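Local coordinates for SusD superfamily protein (PDB 3L22) that probably binds glycans at the outer membrane of Bacteroides fragilis as a member of the SusD family, and carries zinc ions in the crystal, at residues T97-L102 with E119-R124; N204-R209 with P323-A328; T330-A335 with N383-E388. All blocks are in the same frame, centred on the assembly; numbering follows the deposited sequence.

Along the chain the three contacts follow one another, each closing before the next opens. Interaction 1 joins two neighbouring antiparallel helices, 79-103 and 113-131. Interaction 2, its centre about 21 Å from that of interaction 1, brings helix 200-213 against strand 322-326, and the two meet where Phe122 packs on Phe325 and Leu206. The centre of interaction 3 is about 11 Å from that of interaction 2, with which it shares helix 327-339; a salt bridge from Arg326 to Glu388 ties them. Interactions 1 and 3, about 31 Å apart between centres, lie on opposite sides of the chain's centre, so interaction 2 connects the early helices with the later ones.

Interaction 1: residues T97-L102 with E119-R124; sequences TFLQSL and EAKFVR. With ZN (zinc ion), chain B.
Ala120 packs its CB against the ring of Phe98, 3.5 Å from CD2, while CD2 of Leu99 comes to 4.0 Å from the same methyl. This is the tight part of the contact: a small residue facing two large ones, closed off by Ile21 and Leu28 of helix 18-33. A chi1 of 175°, which sets CG opposite the backbone N, turns the CD2 and CE2 side of the Phe98 ring to the methyl. The other branch of Leu99 turns to Arg124, and CD1 rests over one face of its guanidinium, 3.6 Å from NH1. That flat group is held by Asn96 at NH1 and by a salt bridge from NH2 to Asp178. The segments run at 162° with axes 10.4 Å apart, an antiparallel helical hairpin within the N-terminal part of this SusD-family, TPR-like helical fold. Toward the partly exposed margin the packing thins: the Lys121 chain passes by extended, touching CD1 of Leu99 with CG at 4.1 Å. Glu119 turns instead to a zinc ion, which its OE2 binds at 2.1 Å; His197 and two waters complete the ligands seen, and OE1 is hydrogen-bonded to Tyr29.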
loop_
_atom_site.group_PDB
_atom_site.type_symbol
_atom_site.label_atom_id
_atom_site.label_comp_id
_atom_site.label_asym_id
_atom_site.label_seq_id
_atom_site.Cartn_x
_atom_site.Cartn_y
_atom_site.Cartn_z
ATOM N N THR A 97 -8.160 3.761 -21.241
ATOM C CA THR A 97 -8.630 3.077 -22.449
ATOM C C THR A 97 -9.838 2.198 -22.204
ATOM O O THR A 97 -10.801 2.273 -22.952
ATOM C CB THR A 97 -7.505 2.269 -23.077
ATOM O OG1 THR A 97 -6.394 3.152 -23.192
ATOM C CG2 THR A 97 -7.915 1.718 -24.477
ATOM N N PHE A 98 -9.802 1.410 -21.140
ATOM C CA PHE A 98 -10.955 0.625 -20.731
ATOM C C PHE A 98 -12.189 1.510 -20.576
ATOM O O PHE A 98 -13.229 1.176 -21.132
ATOM C CB PHE A 98 -10.685 -0.114 -19.420
ATOM C CG PHE A 98 -11.874 -0.868 -18.864
ATOM C CD1 PHE A 98 -12.163 -2.146 -19.300
ATOM C CD2 PHE A 98 -12.641 -0.333 -17.846
ATOM C CE1 PHE A 98 -13.236 -2.856 -18.784
ATOM C CE2 PHE A 98 -13.709 -1.035 -17.305
ATOM C CZ PHE A 98 -14.012 -2.296 -17.775
ATOM N N LEU A 99 -12.073 2.619 -19.832
ATOM C CA LEU A 99 -13.232 3.494 -19.617
ATOM C C LEU A 99 -13.762 4.066 -20.920
ATOM O O LEU A 99 -14.959 4.171 -21.085
ATOM C CB LEU A 99 -12.935 4.640 -18.636
ATOM C CG LEU A 99 -12.651 4.239 -17.176
ATOM C CD1 LEU A 99 -12.091 5.445 -16.387
ATOM C CD2 LEU A 99 -13.905 3.663 -16.511
ATOM N N GLN A 100 -12.893 4.421 -21.853
ATOM C CA GLN A 100 -13.365 4.948 -23.110
ATOM C C GLN A 100 -14.041 3.867 -23.953
ATOM O O GLN A 100 -15.074 4.127 -24.550
ATOM C CB GLN A 100 -12.226 5.571 -23.897
ATOM C CG GLN A 100 -12.652 6.148 -25.244
ATOM C CD GLN A 100 -11.534 6.993 -25.828
ATOM O OE1 GLN A 100 -11.331 8.149 -25.420
ATOM N NE2 GLN A 100 -10.735 6.384 -26.702
ATOM N N SER A 101 -13.462 2.674 -24.003
ATOM C CA SER A 101 -14.101 1.566 -24.722
ATOM C C SER A 101 -15.436 1.172 -24.102
ATOM O O SER A 101 -16.397 0.931 -24.816
ATOM C CB SER A 101 -13.182 0.350 -24.751
ATOM O OG SER A 101 -12.001 0.696 -25.455
ATOM N N LEU A 102 -15.511 1.154 -22.776
ATOM C CA LEU A 102 -16.747 0.791 -22.085
ATOM C C LEU A 102 -17.879 1.755 -22.393
ATOM O O LEU A 102 -19.049 1.364 -22.455
ATOM C CB LEU A 102 -16.500 0.710 -20.588
ATOM C CG LEU A 102 -17.578 0.230 -19.636
ATOM C CD1 LEU A 102 -18.121 -1.156 -20.019
ATOM C CD2 LEU A 102 -17.038 0.220 -18.186
ATOM N N GLU A 119 -14.999 0.054 -10.535
ATOM C CA GLU A 119 -13.836 -0.812 -10.297
ATOM C C GLU A 119 -12.601 -0.314 -11.023
ATOM O O GLU A 119 -11.512 -0.263 -10.440
ATOM C CB GLU A 119 -14.089 -2.274 -10.703
ATOM C CG GLU A 119 -14.937 -2.992 -9.662
ATOM C CD GLU A 119 -14.990 -4.514 -9.889
ATOM O OE1 GLU A 119 -14.046 -5.123 -10.492
ATOM O OE2 GLU A 119 -16.008 -5.083 -9.454
ATOM N N ALA A 120 -12.778 0.070 -12.280
ATOM C CA ALA A 120 -11.656 0.550 -13.079
ATOM C C ALA A 120 -11.095 1.860 -12.476
ATOM O O ALA A 120 -9.889 2.045 -12.391
ATOM C CB ALA A 120 -12.087 0.739 -14.525
ATOM N N LYS A 121 -11.982 2.761 -12.058
ATOM C CA LYS A 121 -11.562 3.988 -11.391
ATOM C C LYS A 121 -10.783 3.742 -10.093
ATOM O O LYS A 121 -9.811 4.439 -9.805
ATOM C CB LYS A 121 -12.757 4.923 -11.171
ATOM C CG LYS A 121 -13.269 5.570 -12.476
ATOM C CD LYS A 121 -14.334 6.623 -12.141
ATOM C CE LYS A 121 -14.901 7.218 -13.406
ATOM N NZ LYS A 121 -15.929 8.244 -13.076
ATOM N N PHE A 122 -11.183 2.728 -9.329
ATOM C CA PHE A 122 -10.459 2.330 -8.128
ATOM C C PHE A 122 -8.996 1.950 -8.467
ATOM O O PHE A 122 -8.088 2.394 -7.791
ATOM C CB PHE A 122 -11.144 1.161 -7.422
ATOM C CG PHE A 122 -10.341 0.595 -6.309
ATOM C CD1 PHE A 122 -10.407 1.171 -5.028
ATOM C CD2 PHE A 122 -9.449 -0.456 -6.527
ATOM C CE1 PHE A 122 -9.652 0.679 -3.993
ATOM C CE2 PHE A 122 -8.673 -0.941 -5.486
ATOM C CZ PHE A 122 -8.783 -0.346 -4.205
ATOM N N VAL A 123 -8.797 1.141 -9.509
ATOM C CA VAL A 123 -7.464 0.742 -9.940
ATOM C C VAL A 123 -6.617 1.976 -10.337
ATOM O O VAL A 123 -5.484 2.098 -9.892
ATOM C CB VAL A 123 -7.524 -0.303 -11.049
ATOM C CG1 VAL A 123 -6.146 -0.626 -11.594
ATOM C CG2 VAL A 123 -8.199 -1.584 -10.518
ATOM N N ARG A 124 -7.204 2.927 -11.073
ATOM C CA ARG A 124 -6.480 4.160 -11.412
ATOM C C ARG A 124 -6.155 4.962 -10.158
ATOM O O ARG A 124 -5.038 5.458 -10.015
ATOM C CB ARG A 124 -7.287 4.991 -12.374
ATOM C CG ARG A 124 -6.590 6.259 -12.839
ATOM C CD ARG A 124 -7.327 6.838 -14.048
ATOM N NE ARG A 124 -8.637 7.344 -13.696
ATOM C CZ ARG A 124 -9.549 7.741 -14.594
ATOM N NH1 ARG A 124 -9.299 7.727 -15.917
ATOM N NH2 ARG A 124 -10.692 8.242 -14.162
HETATM ZN ZN ZN B . -15.969 -7.106 -9.878
HETATM O O HOH W 1 -16.999 -7.675 -8.325
HETATM O O HOH W 2 -17.210 -7.439 -11.730
#

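Interaction 2: residues N204-R209 with P323-A328; sequences NMLKMR and PIFRYA. With EDO (1,2-ethanediol), chain Z; EDO (1,2-ethanediol), chain C.
Phe325 belongs to a classic beta bulge in the two-stranded sheet of 249-253 and 322-326, where Ile324 and Phe325 both face Phe251, and packs against helix 200-213. CB of Met205, a selenomethionine, sits over the middle of the Phe325 ring in a CH-pi contact, 3.6 Å from the centroid and only 10° off the ring normal. The opposite face is covered by CG2 of Ile324, so the ring is sandwiched between the helix and its own neighbour in sequence. At the far end of the ring, CZ lies 4.0 Å from CB of Leu206. Arg209 comes in at the edge: its NE is in the ring plane, 3.5 Å from CE1, and the guanidinium stands almost upright to the ring, at 83°. The chain, extended from CG to NE, carries the charge across to Glu329, which forms a salt bridge with NE. A water in the guanidinium plane accepts from NH2 at 3.2 Å and donates to Ile324 O at 2.8 Å, bridging the two segments. The strand passes into helix 327-339 at Arg326, in the N-cap position, so this is a strand-to-helix junction packed on helix 200-213 of the SusD-family fold.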
loop_
_atom_site.group_PDB
_atom_site.type_symbol
_atom_site.label_atom_id
_atom_site.label_comp_id
_atom_site.label_asym_id
_atom_site.label_seq_id
_atom_site.Cartn_x
_atom_site.Cartn_y
_atom_site.Cartn_z
ATOM N N ASN A 204 -13.393 2.671 0.273
ATOM C CA ASN A 204 -13.425 3.449 1.506
ATOM C C ASN A 204 -12.122 3.397 2.290
ATOM O O ASN A 204 -11.725 4.390 2.910
ATOM C CB ASN A 204 -14.611 3.008 2.373
ATOM C CG ASN A 204 -15.945 3.580 1.880
ATOM O OD1 ASN A 204 -16.009 4.752 1.552
ATOM N ND2 ASN A 204 -17.017 2.761 1.871
HETATM N N MSE A 205 -11.427 2.262 2.233
HETATM C CA MSE A 205 -10.093 2.165 2.837
HETATM C C MSE A 205 -9.129 3.132 2.134
HETATM O O MSE A 205 -8.360 3.826 2.795
HETATM C CB MSE A 205 -9.539 0.734 2.765
HETATM C CG MSE A 205 -10.174 -0.215 3.746
HETATM SE SE MSE A 205 -9.835 0.332 5.593
HETATM C CE MSE A 205 -7.872 0.031 5.610
ATOM N N LEU A 206 -9.176 3.183 0.800
ATOM C CA LEU A 206 -8.278 4.075 0.064
ATOM C C LEU A 206 -8.640 5.549 0.376
ATOM O O LEU A 206 -7.762 6.400 0.536
ATOM C CB LEU A 206 -8.328 3.814 -1.456
ATOM C CG LEU A 206 -7.313 4.558 -2.331
ATOM C CD1 LEU A 206 -5.882 4.468 -1.762
ATOM C CD2 LEU A 206 -7.366 4.060 -3.789
ATOM N N LYS A 207 -9.938 5.822 0.435
ATOM C CA LYS A 207 -10.432 7.146 0.740
ATOM C C LYS A 207 -9.959 7.523 2.159
ATOM O O LYS A 207 -9.440 8.606 2.378
ATOM C CB LYS A 207 -11.949 7.136 0.635
ATOM C CG LYS A 207 -12.643 8.465 0.716
ATOM C CD LYS A 207 -14.181 8.358 0.491
ATOM C CE LYS A 207 -14.572 7.942 -0.912
ATOM N NZ LYS A 207 -16.017 8.198 -1.215
HETATM N N MSE A 208 -10.046 6.598 3.100
HETATM C CA MSE A 208 -9.535 6.886 4.416
HETATM C C MSE A 208 -8.044 7.211 4.408
HETATM O O MSE A 208 -7.642 8.184 5.039
HETATM C CB MSE A 208 -9.806 5.768 5.401
HETATM C CG MSE A 208 -9.199 6.066 6.763
HETATM SE SE MSE A 208 -9.881 4.991 8.248
HETATM C CE MSE A 208 -9.649 3.455 7.447
ATOM N N ARG A 209 -7.236 6.409 3.712
ATOM C CA ARG A 209 -5.818 6.686 3.623
ATOM C C ARG A 209 -5.528 8.059 3.042
ATOM O O ARG A 209 -4.642 8.765 3.527
ATOM C CB ARG A 209 -5.086 5.625 2.791
ATOM C CG ARG A 209 -4.969 4.280 3.484
ATOM C CD ARG A 209 -3.796 3.527 2.867
ATOM N NE ARG A 209 -3.604 2.143 3.262
ATOM C CZ ARG A 209 -2.656 1.359 2.772
ATOM N NH1 ARG A 209 -1.780 1.823 1.867
ATOM N NH2 ARG A 209 -2.552 0.115 3.196
ATOM N N PRO A 323 -1.447 -8.718 0.442
ATOM C CA PRO A 323 -2.533 -8.049 1.145
ATOM C C PRO A 323 -2.406 -6.515 1.103
ATOM O O PRO A 323 -1.421 -5.937 1.627
ATOM C CB PRO A 323 -2.362 -8.561 2.564
ATOM C CG PRO A 323 -0.895 -8.722 2.728
ATOM C CD PRO A 323 -0.375 -9.130 1.376
ATOM N N ILE A 324 -3.366 -5.851 0.470
ATOM C CA ILE A 324 -3.355 -4.381 0.369
ATOM C C ILE A 324 -4.082 -3.775 1.575
ATOM O O ILE A 324 -3.514 -2.966 2.278
ATOM C CB ILE A 324 -3.980 -3.915 -0.967
ATOM C CG1 ILE A 324 -3.197 -4.515 -2.166
ATOM C CG2 ILE A 324 -4.069 -2.396 -1.070
ATOM C CD1 ILE A 324 -1.717 -4.163 -2.252
ATOM N N PHE A 325 -5.333 -4.162 1.787
ATOM C CA PHE A 325 -6.136 -3.714 2.913
ATOM C C PHE A 325 -6.689 -4.909 3.672
ATOM O O PHE A 325 -7.318 -5.811 3.070
ATOM C CB PHE A 325 -7.355 -2.898 2.440
ATOM C CG PHE A 325 -7.027 -1.704 1.590
ATOM C CD1 PHE A 325 -6.051 -0.791 1.971
ATOM C CD2 PHE A 325 -7.754 -1.463 0.422
ATOM C CE1 PHE A 325 -5.789 0.310 1.204
ATOM C CE2 PHE A 325 -7.492 -0.377 -0.352
ATOM C CZ PHE A 325 -6.505 0.522 0.031
ATOM N N ARG A 326 -6.503 -4.909 4.986
ATOM C CA ARG A 326 -7.210 -5.834 5.863
ATOM C C ARG A 326 -7.738 -5.113 7.087
ATOM O O ARG A 326 -7.316 -3.973 7.399
ATOM C CB ARG A 326 -6.327 -7.051 6.210
ATOM C CG ARG A 326 -5.089 -6.810 6.946
ATOM C CD ARG A 326 -4.318 -8.117 7.097
ATOM N NE ARG A 326 -2.978 -7.963 7.625
ATOM C CZ ARG A 326 -2.638 -7.888 8.926
ATOM N NH1 ARG A 326 -3.537 -7.928 9.907
ATOM N NH2 ARG A 326 -1.357 -7.770 9.266
ATOM N N TYR A 327 -8.671 -5.761 7.779
ATOM C CA TYR A 327 -9.441 -5.081 8.807
ATOM C C TYR A 327 -8.648 -4.579 10.022
ATOM O O TYR A 327 -9.059 -3.601 10.637
ATOM C CB TYR A 327 -10.618 -5.962 9.237
ATOM C CG TYR A 327 -11.632 -5.289 10.131
ATOM C CD1 TYR A 327 -12.255 -4.099 9.765
ATOM C CD2 TYR A 327 -12.010 -5.881 11.332
ATOM C CE1 TYR A 327 -13.151 -3.475 10.618
ATOM C CE2 TYR A 327 -12.946 -5.289 12.174
ATOM C CZ TYR A 327 -13.512 -4.100 11.808
ATOM O OH TYR A 327 -14.432 -3.558 12.645
ATOM N N ALA A 328 -7.545 -5.221 10.407
ATOM C CA ALA A 328 -6.720 -4.646 11.462
ATOM C C ALA A 328 -6.259 -3.246 11.065
ATOM O O ALA A 328 -6.107 -2.385 11.939
ATOM C CB ALA A 328 -5.516 -5.528 11.818
HETATM C C1 EDO Z . -16.021 12.131 -1.485
HETATM O O1 EDO Z . -16.558 10.961 -0.882
HETATM C C2 EDO Z . -14.841 11.929 -2.402
HETATM O O2 EDO Z . -14.528 10.584 -2.718
HETATM C C1 EDO C . -16.496 0.637 14.094
HETATM O O1 EDO C . -17.344 1.674 13.578
HETATM C C2 EDO C . -15.065 0.751 13.562
HETATM O O2 EDO C . -14.570 -0.369 12.764
HETATM O O HOH W 3 -0.811 -2.446 2.238
#

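Interaction 3: residues T330-A335 with N383-E388; sequences TLLDLA and NEKRLE. With EDO (1,2-ethanediol), chain D.
Two antiparallel helices of the SusD-family region, 327-339 and 374-388, pair here through one leucine and one buried salt bridge. Their segments lie 160° apart in direction, with axes 10.3 Å from each other. Leu332 is the apolar part of the joint: its CD1 reaches the backbone of the other helix, 3.5 Å from CA of Lys385, and also touches CB of Glu388. CD2 lies against the aliphatic part of Glu384, 4.0 Å from CG, with the two side chains crossing at about a right angle. The Lys385 chain then runs beside Leu332, its CD 4.0 Å from the leucine CB. Bends at chi2 (89°) and chi4 (-69°) swing the ammonium over to Asp333, whose OD1 it meets at 2.9 Å, nearly along the C-O axis. The same nitrogen gives a hydrogen bond to O1 of a 1,2-ethanediol, probably from the crystallisation liquor, at 2.6 Å, and has a second acidic partner in Asp398. Two carboxylates would be expected to keep this lysine charged despite its burial. The end of Glu384 leads away from Leu332 to Arg298 and Arg356; the carboxylate of Glu388 is held by Arg298 and Arg358. Around the pair, helix 345-359 packs on Leu331, Leu334 and Glu388, helix 297-302 covers Leu387, and helix 200-213 lies against Thr330 and Asp333 through Met205 and Met208, while Arg326 at the end of strand 322-326 forms a further salt bridge with Glu388.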
loop_
_atom_site.group_PDB
_atom_site.type_symbol
_atom_site.label_atom_id
_atom_site.label_comp_id
_atom_site.label_asym_id
_atom_site.label_seq_id
_atom_site.Cartn_x
_atom_site.Cartn_y
_atom_site.Cartn_z
ATOM N N THR A 330 -8.029 -1.092 9.153
ATOM C CA THR A 330 -9.223 -0.267 9.349
ATOM C C THR A 330 -9.236 0.248 10.790
ATOM O O THR A 330 -9.388 1.434 11.026
ATOM C CB THR A 330 -10.504 -1.052 9.108
ATOM O OG1 THR A 330 -10.416 -1.779 7.865
ATOM C CG2 THR A 330 -11.768 -0.115 9.160
ATOM N N LEU A 331 -9.035 -0.654 11.739
ATOM C CA LEU A 331 -9.101 -0.320 13.170
ATOM C C LEU A 331 -7.967 0.602 13.653
ATOM O O LEU A 331 -8.222 1.566 14.376
ATOM C CB LEU A 331 -9.143 -1.628 13.999
ATOM C CG LEU A 331 -10.412 -2.506 13.805
ATOM C CD1 LEU A 331 -10.298 -3.834 14.549
ATOM C CD2 LEU A 331 -11.698 -1.788 14.216
ATOM N N LEU A 332 -6.737 0.297 13.266
ATOM C CA LEU A 332 -5.616 1.108 13.666
ATOM C C LEU A 332 -5.601 2.460 12.957
ATOM O O LEU A 332 -5.186 3.430 13.552
ATOM C CB LEU A 332 -4.282 0.365 13.466
ATOM C CG LEU A 332 -3.962 -0.821 14.371
ATOM C CD1 LEU A 332 -2.592 -1.418 14.008
ATOM C CD2 LEU A 332 -4.051 -0.466 15.874
ATOM N N ASP A 333 -6.051 2.534 11.705
ATOM C CA ASP A 333 -6.194 3.819 11.012
ATOM C C ASP A 333 -7.252 4.675 11.750
ATOM O O ASP A 333 -7.019 5.858 12.041
ATOM C CB ASP A 333 -6.628 3.662 9.532
ATOM C CG ASP A 333 -5.497 3.122 8.579
ATOM O OD1 ASP A 333 -4.338 3.087 8.965
ATOM O OD2 ASP A 333 -5.837 2.694 7.426
ATOM N N LEU A 334 -8.421 4.077 12.017
ATOM C CA LEU A 334 -9.462 4.751 12.819
ATOM C C LEU A 334 -8.937 5.182 14.185
ATOM O O LEU A 334 -9.206 6.290 14.628
ATOM C CB LEU A 334 -10.722 3.881 12.963
ATOM C CG LEU A 334 -11.601 3.775 11.713
ATOM C CD1 LEU A 334 -12.696 2.683 11.904
ATOM C CD2 LEU A 334 -12.224 5.131 11.360
ATOM N N ALA A 335 -8.144 4.336 14.838
ATOM C CA ALA A 335 -7.543 4.721 16.129
ATOM C C ALA A 335 -6.725 5.997 15.944
ATOM O O ALA A 335 -6.855 6.912 16.747
ATOM C CB ALA A 335 -6.649 3.605 16.659
ATOM N N ASN A 383 3.224 2.403 16.917
ATOM C CA ASN A 383 3.984 1.190 17.153
ATOM C C ASN A 383 3.178 -0.080 16.860
ATOM O O ASN A 383 3.704 -1.002 16.272
ATOM C CB ASN A 383 4.512 1.137 18.585
ATOM C CG ASN A 383 5.702 2.047 18.802
ATOM O OD1 ASN A 383 6.449 2.350 17.867
ATOM N ND2 ASN A 383 5.882 2.491 20.036
ATOM N N GLU A 384 1.914 -0.107 17.252
ATOM C CA GLU A 384 1.059 -1.248 16.930
ATOM C C GLU A 384 0.937 -1.466 15.414
ATOM O O GLU A 384 1.000 -2.591 14.921
ATOM C CB GLU A 384 -0.327 -1.091 17.564
ATOM C CG GLU A 384 -1.068 -2.432 17.771
ATOM C CD GLU A 384 -0.448 -3.317 18.860
ATOM O OE1 GLU A 384 0.082 -2.796 19.881
ATOM O OE2 GLU A 384 -0.550 -4.549 18.717
ATOM N N LYS A 385 0.787 -0.370 14.688
ATOM C CA LYS A 385 0.701 -0.385 13.232
ATOM C C LYS A 385 2.031 -0.907 12.631
ATOM O O LYS A 385 2.024 -1.698 11.707
ATOM C CB LYS A 385 0.381 1.032 12.747
ATOM C CG LYS A 385 0.146 1.191 11.246
ATOM C CD LYS A 385 -1.292 0.979 10.871
ATOM C CE LYS A 385 -1.562 1.283 9.379
ATOM N NZ LYS A 385 -1.424 2.733 9.124
ATOM N N ARG A 386 3.164 -0.521 13.217
ATOM C CA ARG A 386 4.473 -0.990 12.763
ATOM C C ARG A 386 4.621 -2.514 12.895
ATOM O O ARG A 386 5.122 -3.193 11.964
ATOM C CB ARG A 386 5.583 -0.258 13.531
ATOM C CG ARG A 386 5.731 1.198 13.135
ATOM C CD ARG A 386 6.716 1.939 14.024
ATOM N NE ARG A 386 8.083 1.504 13.763
ATOM C CZ ARG A 386 9.164 2.005 14.347
ATOM N NH1 ARG A 386 9.071 2.963 15.275
ATOM N NH2 ARG A 386 10.355 1.524 14.030
ATOM N N LEU A 387 4.158 -3.051 14.015
ATOM C CA LEU A 387 4.238 -4.498 14.265
ATOM C C LEU A 387 3.177 -5.263 13.473
ATOM O O LEU A 387 3.484 -6.239 12.800
ATOM C CB LEU A 387 4.142 -4.813 15.771
ATOM C CG LEU A 387 4.147 -6.293 16.194
ATOM C CD1 LEU A 387 5.432 -6.988 15.707
ATOM C CD2 LEU A 387 3.992 -6.463 17.707
ATOM N N GLU A 388 1.945 -4.808 13.526
ATOM C CA GLU A 388 0.897 -5.456 12.748
ATOM C C GLU A 388 1.224 -5.523 11.246
ATOM O O GLU A 388 0.926 -6.542 10.647
ATOM C CB GLU A 388 -0.443 -4.767 12.970
ATOM C CG GLU A 388 -1.690 -5.514 12.447
ATOM C CD GLU A 388 -2.076 -6.752 13.248
ATOM O OE1 GLU A 388 -1.856 -6.807 14.491
ATOM O OE2 GLU A 388 -2.617 -7.680 12.610
HETATM C C1 EDO D . -2.285 3.862 6.224
HETATM O O1 EDO D . -2.393 2.543 6.716
HETATM C C2 EDO D . -1.159 4.031 5.192
HETATM O O2 EDO D . -1.121 5.474 4.953
HETATM O O HOH W 4 -2.525 4.206 11.925
#